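Local coordinates for protein DNA polymerase (Pyrobaculum calidifontis, PDB 5MDN) that probably catalyses template-directed extension of a DNA strand by nucleotides taken from deoxyribonucleoside triphosphates, releasing diphosphate, at residues Gly158-Leu163 / Tyr497-Glu502; Val276-Ile281 / Gly342-Leu347; Phe350-Ser355 / Leu360-Val365. All coordinates share one frame; numbering follows the deposited sequence.

Contact 1: residues Gly158-Leu163 / Tyr497-Glu502; sequences GFPPPL and YRLLDE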
loop_
_atom_site.group_PDB
_atom_site.type_symbol
_atom_site.label_atom_id
_atom_site.label_comp_id
_atom_site.label_asym_id
_atom_site.label_seq_id
_atom_site.Cartn_x
_atom_site.Cartn_y
_atom_site.Cartn_z
ATOM N N GLY A 158 -2.855 24.020 -10.227
ATOM C CA GLY A 158 -2.879 23.686 -11.637
ATOM C C GLY A 158 -3.023 22.199 -11.875
ATOM O O GLY A 158 -2.555 21.383 -11.076
ATOM N N PHE A 159 -3.672 21.840 -12.966
ATOM C CA PHE A 159 -3.977 20.443 -13.214
ATOM C C PHE A 159 -2.763 19.710 -13.779
ATOM O O PHE A 159 -1.886 20.323 -14.394
ATOM C CB PHE A 159 -5.165 20.316 -14.162
ATOM C CG PHE A 159 -6.463 20.773 -13.561
ATOM C CD1 PHE A 159 -7.256 19.900 -12.825
ATOM C CD2 PHE A 159 -6.880 22.083 -13.714
ATOM C CE1 PHE A 159 -8.445 20.333 -12.263
ATOM C CE2 PHE A 159 -8.061 22.521 -13.159
ATOM C CZ PHE A 159 -8.847 21.649 -12.432
ATOM N N PRO A 160 -2.687 18.400 -13.561
ATOM C CA PRO A 160 -1.546 17.643 -14.058
ATOM C C PRO A 160 -1.467 17.712 -15.574
ATOM O O PRO A 160 -2.500 17.785 -16.262
ATOM C CB PRO A 160 -1.834 16.214 -13.579
ATOM C CG PRO A 160 -2.743 16.392 -12.402
ATOM C CD PRO A 160 -3.587 17.572 -12.737
ATOM N N PRO A 161 -0.261 17.693 -16.125
ATOM C CA PRO A 161 -0.112 17.657 -17.577
ATOM C C PRO A 161 -0.397 16.264 -18.104
ATOM O O PRO A 161 -0.468 15.301 -17.324
ATOM C CB PRO A 161 1.359 18.046 -17.785
ATOM C CG PRO A 161 2.041 17.564 -16.554
ATOM C CD PRO A 161 1.037 17.658 -15.429
ATOM N N PRO A 162 -0.583 16.110 -19.412
ATOM C CA PRO A 162 -0.729 14.761 -19.968
ATOM C C PRO A 162 0.553 13.964 -19.776
ATOM O O PRO A 162 1.651 14.444 -20.067
ATOM C CB PRO A 162 -1.029 15.016 -21.449
ATOM C CG PRO A 162 -0.481 16.378 -21.718
ATOM C CD PRO A 162 -0.699 17.148 -20.451
ATOM N N LEU A 163 0.405 12.738 -19.286
ATOM C CA LEU A 163 1.531 11.849 -19.040
ATOM C C LEU A 163 1.459 10.651 -19.974
ATOM O O LEU A 163 0.373 10.136 -20.259
ATOM C CB LEU A 163 1.551 11.373 -17.584
ATOM C CG LEU A 163 1.805 12.421 -16.500
ATOM C CD1 LEU A 163 1.854 11.766 -15.129
ATOM C CD2 LEU A 163 3.093 13.179 -16.782
ATOM N N TYR A 497 -13.694 18.390 -12.662
ATOM C CA TYR A 497 -14.339 18.058 -11.393
ATOM C C TYR A 497 -13.736 16.801 -10.779
ATOM O O TYR A 497 -13.478 16.756 -9.570
ATOM C CB TYR A 497 -15.848 17.885 -11.597
ATOM C CG TYR A 497 -16.625 17.624 -10.319
ATOM C CD1 TYR A 497 -16.826 16.330 -9.851
ATOM C CD2 TYR A 497 -17.164 18.674 -9.587
ATOM C CE1 TYR A 497 -17.535 16.092 -8.686
ATOM C CE2 TYR A 497 -17.875 18.445 -8.421
ATOM C CZ TYR A 497 -18.057 17.154 -7.976
ATOM O OH TYR A 497 -18.763 16.925 -6.816
ATOM N N ARG A 498 -13.513 15.768 -11.595
ATOM C CA ARG A 498 -12.993 14.505 -11.080
ATOM C C ARG A 498 -11.584 14.674 -10.526
ATOM O O ARG A 498 -11.218 14.039 -9.530
ATOM C CB ARG A 498 -13.030 13.446 -12.179
ATOM C CG ARG A 498 -14.444 13.038 -12.558
ATOM C CD ARG A 498 -14.469 11.994 -13.659
ATOM N NE ARG A 498 -15.507 12.285 -14.645
ATOM C CZ ARG A 498 -15.282 12.819 -15.842
ATOM N NH1 ARG A 498 -14.047 13.122 -16.218
ATOM N NH2 ARG A 498 -16.296 13.046 -16.665
ATOM N N LEU A 499 -10.776 15.520 -11.168
ATOM C CA LEU A 499 -9.431 15.779 -10.666
ATOM C C LEU A 499 -9.481 16.449 -9.300
ATOM O O LEU A 499 -8.720 16.089 -8.395
ATOM C CB LEU A 499 -8.660 16.644 -11.661
ATOM C CG LEU A 499 -8.137 15.937 -12.910
ATOM C CD1 LEU A 499 -8.181 16.891 -14.078
ATOM C CD2 LEU A 499 -6.720 15.445 -12.685
ATOM N N LEU A 500 -10.370 17.432 -9.136
ATOM C CA LEU A 500 -10.530 18.094 -7.846
ATOM C C LEU A 500 -11.110 17.159 -6.792
ATOM O O LEU A 500 -10.779 17.282 -5.606
ATOM C CB LEU A 500 -11.422 19.325 -8.005
ATOM C CG LEU A 500 -10.749 20.580 -8.564
ATOM C CD1 LEU A 500 -11.780 21.662 -8.852
ATOM C CD2 LEU A 500 -9.672 21.095 -7.619
ATOM N N ASP A 501 -11.979 16.229 -7.198
ATOM C CA ASP A 501 -12.532 15.261 -6.255
ATOM C C ASP A 501 -11.462 14.300 -5.750
ATOM O O ASP A 501 -11.489 13.890 -4.584
ATOM C CB ASP A 501 -13.681 14.493 -6.906
ATOM C CG ASP A 501 -14.540 13.756 -5.894
ATOM O OD1 ASP A 501 -15.218 14.426 -5.085
ATOM O OD2 ASP A 501 -14.541 12.507 -5.912
ATOM N N GLU A 502 -10.516 13.923 -6.613
ATOM C CA GLU A 502 -9.410 13.076 -6.179
ATOM C C GLU A 502 -8.507 13.816 -5.198
ATOM O O GLU A 502 -8.117 13.265 -4.161
ATOM C CB GLU A 502 -8.613 12.592 -7.390
ATOM C CG GLU A 502 -9.353 11.607 -8.289
ATOM C CD GLU A 502 -9.522 10.231 -7.663
ATOM O OE1 GLU A 502 -9.040 10.016 -6.530
ATOM O OE2 GLU A 502 -10.133 9.356 -8.311
#

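Contact 2: residues Val276-Ile281 / Gly342-Leu347; sequences VDLYNI and GLAEKL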
loop_
_atom_site.group_PDB
_atom_site.type_symbol
_atom_site.label_atom_id
_atom_site.label_comp_id
_atom_site.label_asym_id
_atom_site.label_seq_id
_atom_site.Cartn_x
_atom_site.Cartn_y
_atom_site.Cartn_z
ATOM N N VAL A 276 5.270 2.626 -10.905
ATOM C CA VAL A 276 4.174 2.392 -9.974
ATOM C C VAL A 276 3.786 0.921 -10.036
ATOM O O VAL A 276 3.593 0.366 -11.125
ATOM C CB VAL A 276 2.968 3.295 -10.284
ATOM C CG1 VAL A 276 1.870 3.083 -9.255
ATOM C CG2 VAL A 276 3.396 4.754 -10.316
ATOM N N ASP A 277 3.670 0.296 -8.869
ATOM C CA ASP A 277 3.189 -1.075 -8.740
ATOM C C ASP A 277 1.807 -1.017 -8.102
ATOM O O ASP A 277 1.675 -0.656 -6.928
ATOM C CB ASP A 277 4.156 -1.920 -7.911
ATOM C CG ASP A 277 3.729 -3.377 -7.809
ATOM O OD1 ASP A 277 2.703 -3.752 -8.416
ATOM O OD2 ASP A 277 4.428 -4.152 -7.121
ATOM N N LEU A 278 0.780 -1.371 -8.879
ATOM C CA LEU A 278 -0.592 -1.256 -8.397
ATOM C C LEU A 278 -0.887 -2.221 -7.259
ATOM O O LEU A 278 -1.803 -1.967 -6.472
ATOM C CB LEU A 278 -1.577 -1.476 -9.545
ATOM C CG LEU A 278 -1.442 -0.504 -10.717
ATOM C CD1 LEU A 278 -2.479 -0.806 -11.787
ATOM C CD2 LEU A 278 -1.562 0.934 -10.235
ATOM N N TYR A 279 -0.145 -3.324 -7.152
ATOM C CA TYR A 279 -0.345 -4.225 -6.023
ATOM C C TYR A 279 0.043 -3.578 -4.699
ATOM O O TYR A 279 -0.441 -4.008 -3.647
ATOM C CB TYR A 279 0.442 -5.520 -6.231
ATOM C CG TYR A 279 0.178 -6.574 -5.176
ATOM C CD1 TYR A 279 -1.119 -6.913 -4.814
ATOM C CD2 TYR A 279 1.226 -7.236 -4.549
ATOM C CE1 TYR A 279 -1.366 -7.876 -3.852
ATOM C CE2 TYR A 279 0.989 -8.201 -3.586
ATOM C CZ TYR A 279 -0.308 -8.516 -3.242
ATOM O OH TYR A 279 -0.541 -9.477 -2.285
ATOM N N ASN A 280 0.908 -2.561 -4.728
ATOM C CA ASN A 280 1.233 -1.828 -3.509
ATOM C C ASN A 280 -0.000 -1.158 -2.912
ATOM O O ASN A 280 -0.197 -1.181 -1.692
ATOM C CB ASN A 280 2.314 -0.788 -3.801
ATOM C CG ASN A 280 3.661 -1.410 -4.102
ATOM O OD1 ASN A 280 4.469 -0.846 -4.840
ATOM N ND2 ASN A 280 3.914 -2.580 -3.526
ATOM N N ILE A 281 -0.839 -0.550 -3.750
ATOM C CA ILE A 281 -1.981 0.196 -3.233
ATOM C C ILE A 281 -3.195 -0.698 -2.974
ATOM O O ILE A 281 -3.948 -0.452 -2.025
ATOM C CB ILE A 281 -2.336 1.358 -4.177
ATOM C CG1 ILE A 281 -3.415 2.246 -3.552
ATOM C CG2 ILE A 281 -2.785 0.855 -5.536
ATOM C CD1 ILE A 281 -2.948 2.996 -2.319
ATOM N N GLY A 342 -6.255 -0.589 -17.336
ATOM C CA GLY A 342 -7.584 -0.217 -16.879
ATOM C C GLY A 342 -7.599 0.200 -15.421
ATOM O O GLY A 342 -8.174 1.232 -15.063
ATOM N N LEU A 343 -6.980 -0.611 -14.557
ATOM C CA LEU A 343 -6.846 -0.241 -13.150
ATOM C C LEU A 343 -6.120 1.090 -12.994
ATOM O O LEU A 343 -6.513 1.928 -12.174
ATOM C CB LEU A 343 -6.109 -1.335 -12.379
ATOM C CG LEU A 343 -6.932 -2.485 -11.801
ATOM C CD1 LEU A 343 -6.020 -3.615 -11.352
ATOM C CD2 LEU A 343 -7.788 -1.997 -10.644
ATOM N N ALA A 344 -5.040 1.289 -13.758
ATOM C CA ALA A 344 -4.276 2.529 -13.665
ATOM C C ALA A 344 -5.153 3.746 -13.935
ATOM O O ALA A 344 -5.076 4.747 -13.213
ATOM C CB ALA A 344 -3.099 2.490 -14.638
ATOM N N GLU A 345 -6.001 3.677 -14.963
ATOM C CA GLU A 345 -6.890 4.795 -15.265
ATOM C C GLU A 345 -7.780 5.155 -14.080
ATOM O O GLU A 345 -8.168 6.319 -13.926
ATOM C CB GLU A 345 -7.740 4.465 -16.490
ATOM C CG GLU A 345 -6.942 4.385 -17.784
ATOM C CD GLU A 345 -7.622 3.535 -18.844
ATOM O OE1 GLU A 345 -8.845 3.306 -18.730
ATOM O OE2 GLU A 345 -6.933 3.100 -19.793
ATOM N N LYS A 346 -8.114 4.180 -13.237
ATOM C CA LYS A 346 -8.945 4.433 -12.064
ATOM C C LYS A 346 -8.133 4.832 -10.835
ATOM O O LYS A 346 -8.568 5.694 -10.065
ATOM C CB LYS A 346 -9.792 3.198 -11.744
ATOM C CG LYS A 346 -10.695 2.753 -12.882
ATOM C CD LYS A 346 -12.019 2.223 -12.351
ATOM C CE LYS A 346 -13.014 1.984 -13.473
ATOM N NZ LYS A 346 -13.289 3.231 -14.233
ATOM N N LEU A 347 -6.969 4.216 -10.623
ATOM C CA LEU A 347 -6.201 4.433 -9.402
ATOM C C LEU A 347 -5.114 5.491 -9.535
ATOM O O LEU A 347 -4.827 6.191 -8.558
ATOM C CB LEU A 347 -5.561 3.119 -8.938
ATOM C CG LEU A 347 -6.500 1.936 -8.686
ATOM C CD1 LEU A 347 -5.732 0.767 -8.090
ATOM C CD2 LEU A 347 -7.655 2.340 -7.782
#

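Contact 3: residues Phe350-Ser355 / Leu360-Val365; sequences FLIQLS and LPLDQV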
loop_
_atom_site.group_PDB
_atom_site.type_symbol
_atom_site.label_atom_id
_atom_site.label_comp_id
_atom_site.label_asym_id
_atom_site.label_seq_id
_atom_site.Cartn_x
_atom_site.Cartn_y
_atom_site.Cartn_z
ATOM N N PHE A 350 -5.673 9.211 -8.383
ATOM C CA PHE A 350 -5.644 9.356 -6.930
ATOM C C PHE A 350 -4.213 9.376 -6.405
ATOM O O PHE A 350 -3.864 10.202 -5.553
ATOM C CB PHE A 350 -6.439 8.226 -6.278
ATOM C CG PHE A 350 -6.342 8.203 -4.780
ATOM C CD1 PHE A 350 -6.910 9.213 -4.018
ATOM C CD2 PHE A 350 -5.686 7.170 -4.135
ATOM C CE1 PHE A 350 -6.818 9.193 -2.635
ATOM C CE2 PHE A 350 -5.592 7.144 -2.756
ATOM C CZ PHE A 350 -6.158 8.156 -2.004
ATOM N N LEU A 351 -3.374 8.457 -6.894
ATOM C CA LEU A 351 -2.002 8.362 -6.404
ATOM C C LEU A 351 -1.213 9.634 -6.696
ATOM O O LEU A 351 -0.347 10.028 -5.906
ATOM C CB LEU A 351 -1.313 7.147 -7.024
ATOM C CG LEU A 351 -1.771 5.790 -6.489
ATOM C CD1 LEU A 351 -1.330 4.667 -7.414
ATOM C CD2 LEU A 351 -1.250 5.567 -5.080
ATOM N N ILE A 352 -1.488 10.283 -7.831
ATOM C CA ILE A 352 -0.808 11.535 -8.154
ATOM C C ILE A 352 -1.143 12.604 -7.121
ATOM O O ILE A 352 -0.265 13.351 -6.671
ATOM C CB ILE A 352 -1.165 11.985 -9.582
ATOM C CG1 ILE A 352 -0.540 11.036 -10.609
ATOM C CG2 ILE A 352 -0.711 13.415 -9.829
ATOM C CD1 ILE A 352 -0.903 11.354 -12.040
ATOM N N GLN A 353 -2.414 12.686 -6.720
ATOM C CA GLN A 353 -2.799 13.656 -5.700
ATOM C C GLN A 353 -2.268 13.251 -4.332
ATOM O O GLN A 353 -1.818 14.104 -3.558
ATOM C CB GLN A 353 -4.319 13.811 -5.667
ATOM C CG GLN A 353 -4.919 14.309 -6.971
ATOM C CD GLN A 353 -4.356 15.650 -7.392
ATOM O OE1 GLN A 353 -4.149 16.537 -6.564
ATOM N NE2 GLN A 353 -4.108 15.807 -8.687
ATOM N N LEU A 354 -2.310 11.955 -4.017
ATOM C CA LEU A 354 -1.721 11.475 -2.774
ATOM C C LEU A 354 -0.212 11.681 -2.744
ATOM O O LEU A 354 0.389 11.614 -1.667
ATOM C CB LEU A 354 -2.057 9.994 -2.569
ATOM C CG LEU A 354 -1.803 9.414 -1.175
ATOM C CD1 LEU A 354 -2.634 10.153 -0.135
ATOM C CD2 LEU A 354 -2.094 7.922 -1.137
ATOM N N SER A 355 0.414 11.903 -3.904
ATOM C CA SER A 355 1.838 12.220 -3.949
ATOM C C SER A 355 2.096 13.697 -3.667
ATOM O O SER A 355 3.080 14.041 -3.003
ATOM C CB SER A 355 2.421 11.823 -5.305
ATOM O OG SER A 355 3.766 12.251 -5.419
ATOM N N LEU A 360 5.616 12.350 -0.968
ATOM C CA LEU A 360 6.500 11.335 -1.521
ATOM C C LEU A 360 6.383 11.281 -3.044
ATOM O O LEU A 360 5.322 11.572 -3.605
ATOM C CB LEU A 360 6.180 9.964 -0.931
ATOM C CG LEU A 360 6.570 9.726 0.530
ATOM C CD1 LEU A 360 6.005 8.400 1.021
ATOM C CD2 LEU A 360 8.081 9.760 0.696
ATOM N N PRO A 361 7.463 10.918 -3.737
ATOM C CA PRO A 361 7.386 10.775 -5.196
ATOM C C PRO A 361 6.442 9.651 -5.603
ATOM O O PRO A 361 6.074 8.783 -4.805
ATOM C CB PRO A 361 8.833 10.467 -5.605
ATOM C CG PRO A 361 9.669 10.912 -4.447
ATOM C CD PRO A 361 8.828 10.713 -3.230
ATOM N N LEU A 362 6.037 9.690 -6.875
ATOM C CA LEU A 362 4.987 8.799 -7.356
ATOM C C LEU A 362 5.397 7.333 -7.262
ATOM O O LEU A 362 4.546 6.466 -7.033
ATOM C CB LEU A 362 4.620 9.167 -8.796
ATOM C CG LEU A 362 3.319 8.625 -9.385
ATOM C CD1 LEU A 362 2.192 8.715 -8.370
ATOM C CD2 LEU A 362 2.960 9.403 -10.644
ATOM N N ASP A 363 6.686 7.036 -7.449
ATOM C CA ASP A 363 7.163 5.663 -7.366
ATOM C C ASP A 363 7.249 5.137 -5.936
ATOM O O ASP A 363 7.474 3.935 -5.753
ATOM C CB ASP A 363 8.528 5.541 -8.055
ATOM C CG ASP A 363 9.538 6.560 -7.557
ATOM O OD1 ASP A 363 9.732 6.677 -6.331
ATOM O OD2 ASP A 363 10.140 7.256 -8.402
ATOM N N GLN A 364 7.086 5.993 -4.925
ATOM C CA GLN A 364 7.187 5.577 -3.533
ATOM C C GLN A 364 5.901 5.720 -2.733
ATOM O O GLN A 364 5.769 5.055 -1.699
ATOM C CB GLN A 364 8.285 6.371 -2.809
ATOM C CG GLN A 364 9.700 6.046 -3.254
ATOM C CD GLN A 364 10.705 7.077 -2.781
ATOM O OE1 GLN A 364 11.556 7.537 -3.546
ATOM N NE2 GLN A 364 10.619 7.440 -1.510
ATOM N N VAL A 365 4.974 6.585 -3.155
ATOM C CA VAL A 365 3.808 6.903 -2.333
ATOM C C VAL A 365 2.995 5.648 -2.027
ATOM O O VAL A 365 2.505 5.468 -0.905
ATOM C CB VAL A 365 2.960 7.997 -3.010
ATOM C CG1 VAL A 365 2.450 7.544 -4.377
ATOM C CG2 VAL A 365 1.802 8.403 -2.111
#

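Contact 1: residues Gly158-Leu163 / Tyr497-Glu502
Phe159 and Pro160 of an irregular loop lie against Leu499 on helix 495-512, and this is the firm part of a small, wholly apolar contact. Phe159 swings its ring to the helix because CG stands beside the backbone N (chi1 -68°), anti to the carbonyl carbon. Leu499 CB then lies at the ring edge, in its plane, 3.7 Å from Phe159 CE1, while its CD1 methyl meets Phe159 CD1 obliquely. The other methyl, Leu499 CD2, slides along Pro160 and reaches CD at 3.8 Å. A branched leucine suits this place, since one methyl serves the ring and the other the proline. With an alanine in its place, only the CB contact at the ring edge would remain; Pro160 would probably lose its neighbour on this helix, and the Phe159 ring would be less firmly held. On the looser side, Leu500 CG stays 4.4 Å from Phe159 CE1, and the exposed Arg498 forms a salt bridge with Asp493. Trp4 and Gln353 also touch Pro160. The proline-rich loop, which leads from strand 144-155 into strand 165-172 of the exonuclease sheet, leans on helix 495-512 of the polymerase part: an interdomain surface seam of a family B DNA polymerase.

Contact 2: residues Val276-Ile281 / Gly342-Leu347
Leu278 and Ile281 project from the short helix 278-282 onto the side of the long helix 326-356, meeting Leu343, Ala344 and Leu347. The short helix directly follows strand 274-277, an outermost strand of the five-stranded sheet in the exonuclease domain, a family of the RNase H clan; the long helix therefore packs at this edge of that sheet. Leu278 carries much of the contact. Its CB heads for the partner helix yet is still too far to touch it, and CG continues outward, anti to the carbonyl carbon (chi1 -59°). Only at the fork does the chain arrive: CD1 lies 3.7 Å from Leu343 CB and 3.9 Å from the backbone N of Ala344, beside the small side chain of Ala344, whose CB is 4.4 Å away, whereas CD2 is turned toward Leu347 and keeps 4.7 Å from its CD1. Three residues on, Ile281 CG2, held between the backbone N and the carbonyl carbon, approaches Leu347 CD1 at 3.9 Å. Branched aliphatic chains suit this buried seam, and the small Ala344 leaves the helix backbone open to the approach of Leu278 CD1. Leu343 is also packed by Leu293 and Val296, and Leu351 of the long helix extends the patch to Val276 and Ile281. The side chain of Leu278 is about 10 Å from that of Asp169, a magnesium ligand seen for this protein, so the packing lies near what is probably the exonuclease metal site, though no ion is modelled at Asp169. The polar work falls to Asp277, an aspartate well suited to the N-cap: its OD2 accepts from Asn233 N, and its OD1 takes the N-H of Tyr279 at 3.1 Å, with an N-H...O angle of 149°, the donor standing well above the carboxylate plane.

Contact 3: residues Phe350-Ser355 / Leu360-Val365
Ser355 and Leu360 bring their CA atoms to within 5.3 Å as the chain leaves the end of helix 326-356, reverses in a short link and enters a weakly bonded single turn at 362-365. That turn hangs on Pro361 O, which accepts from both Gln364 N and Val365 N, each at 3.0 Å. A proline fits just ahead of it, because its missing N-H costs a starting helix nothing. The one polar link between the two segments is made by Ser355: with OG anti to the backbone N (chi1 174°), the hydroxyl donates to Leu360 O. The modelled 2.5 Å from Ser355 OG to Leu360 O is unusually short, and at this resolution its exact length is doubtful. Serine suits the spot, since its short side chain can offer a hydroxyl to a buried carbonyl.

Beside this polar link the packing is aliphatic. Leu362 straddles two neighbouring residues of the long helix, its CD1 lying 4.1 Å from Leu351 CB and its CD2 3.9 Å from Ile352 CG1. Val365 divides its methyls in a similar way: CG1 faces Leu351 CD2 at 4.3 Å, and CG2 sits 3.9 Å from Leu354 CG. The compact, beta-branched valine presents two methyls to Leu351 and Leu354 at short range. Ala274 and Val276 of the exonuclease sheet touch Leu362, while Arg373 binds Val365 O, tying the turn to helix 370-384. The apolar face of the turn is thus fixed on the long helix, and the same turn bears Asp363, which together with Asp7 forms the magnesium site observed in this crystal structure.

Overall arrangement
Contacts 2 and 3 are buried near the middle of the chain, whereas contact 1 lies nearer the surface. Helix 326-356 serves both inner contacts: residues 342-347 receive the exonuclease strand-helix junction, and residues 350-355 receive the turn with the magnesium ligand. Val276 and Ile281 bridge the two by packing on Leu351. Contact 1 reaches the same helix from another direction, through Glu502 on Phe350 and Pro160 on Gln353. The chemistry follows position: ring, proline and leucine at the partly exposed domain seam, aliphatic branches resting on a helix flank in contact 2, and in contact 3 a serine hydroxyl pairing with a buried carbonyl amid aliphatic packing.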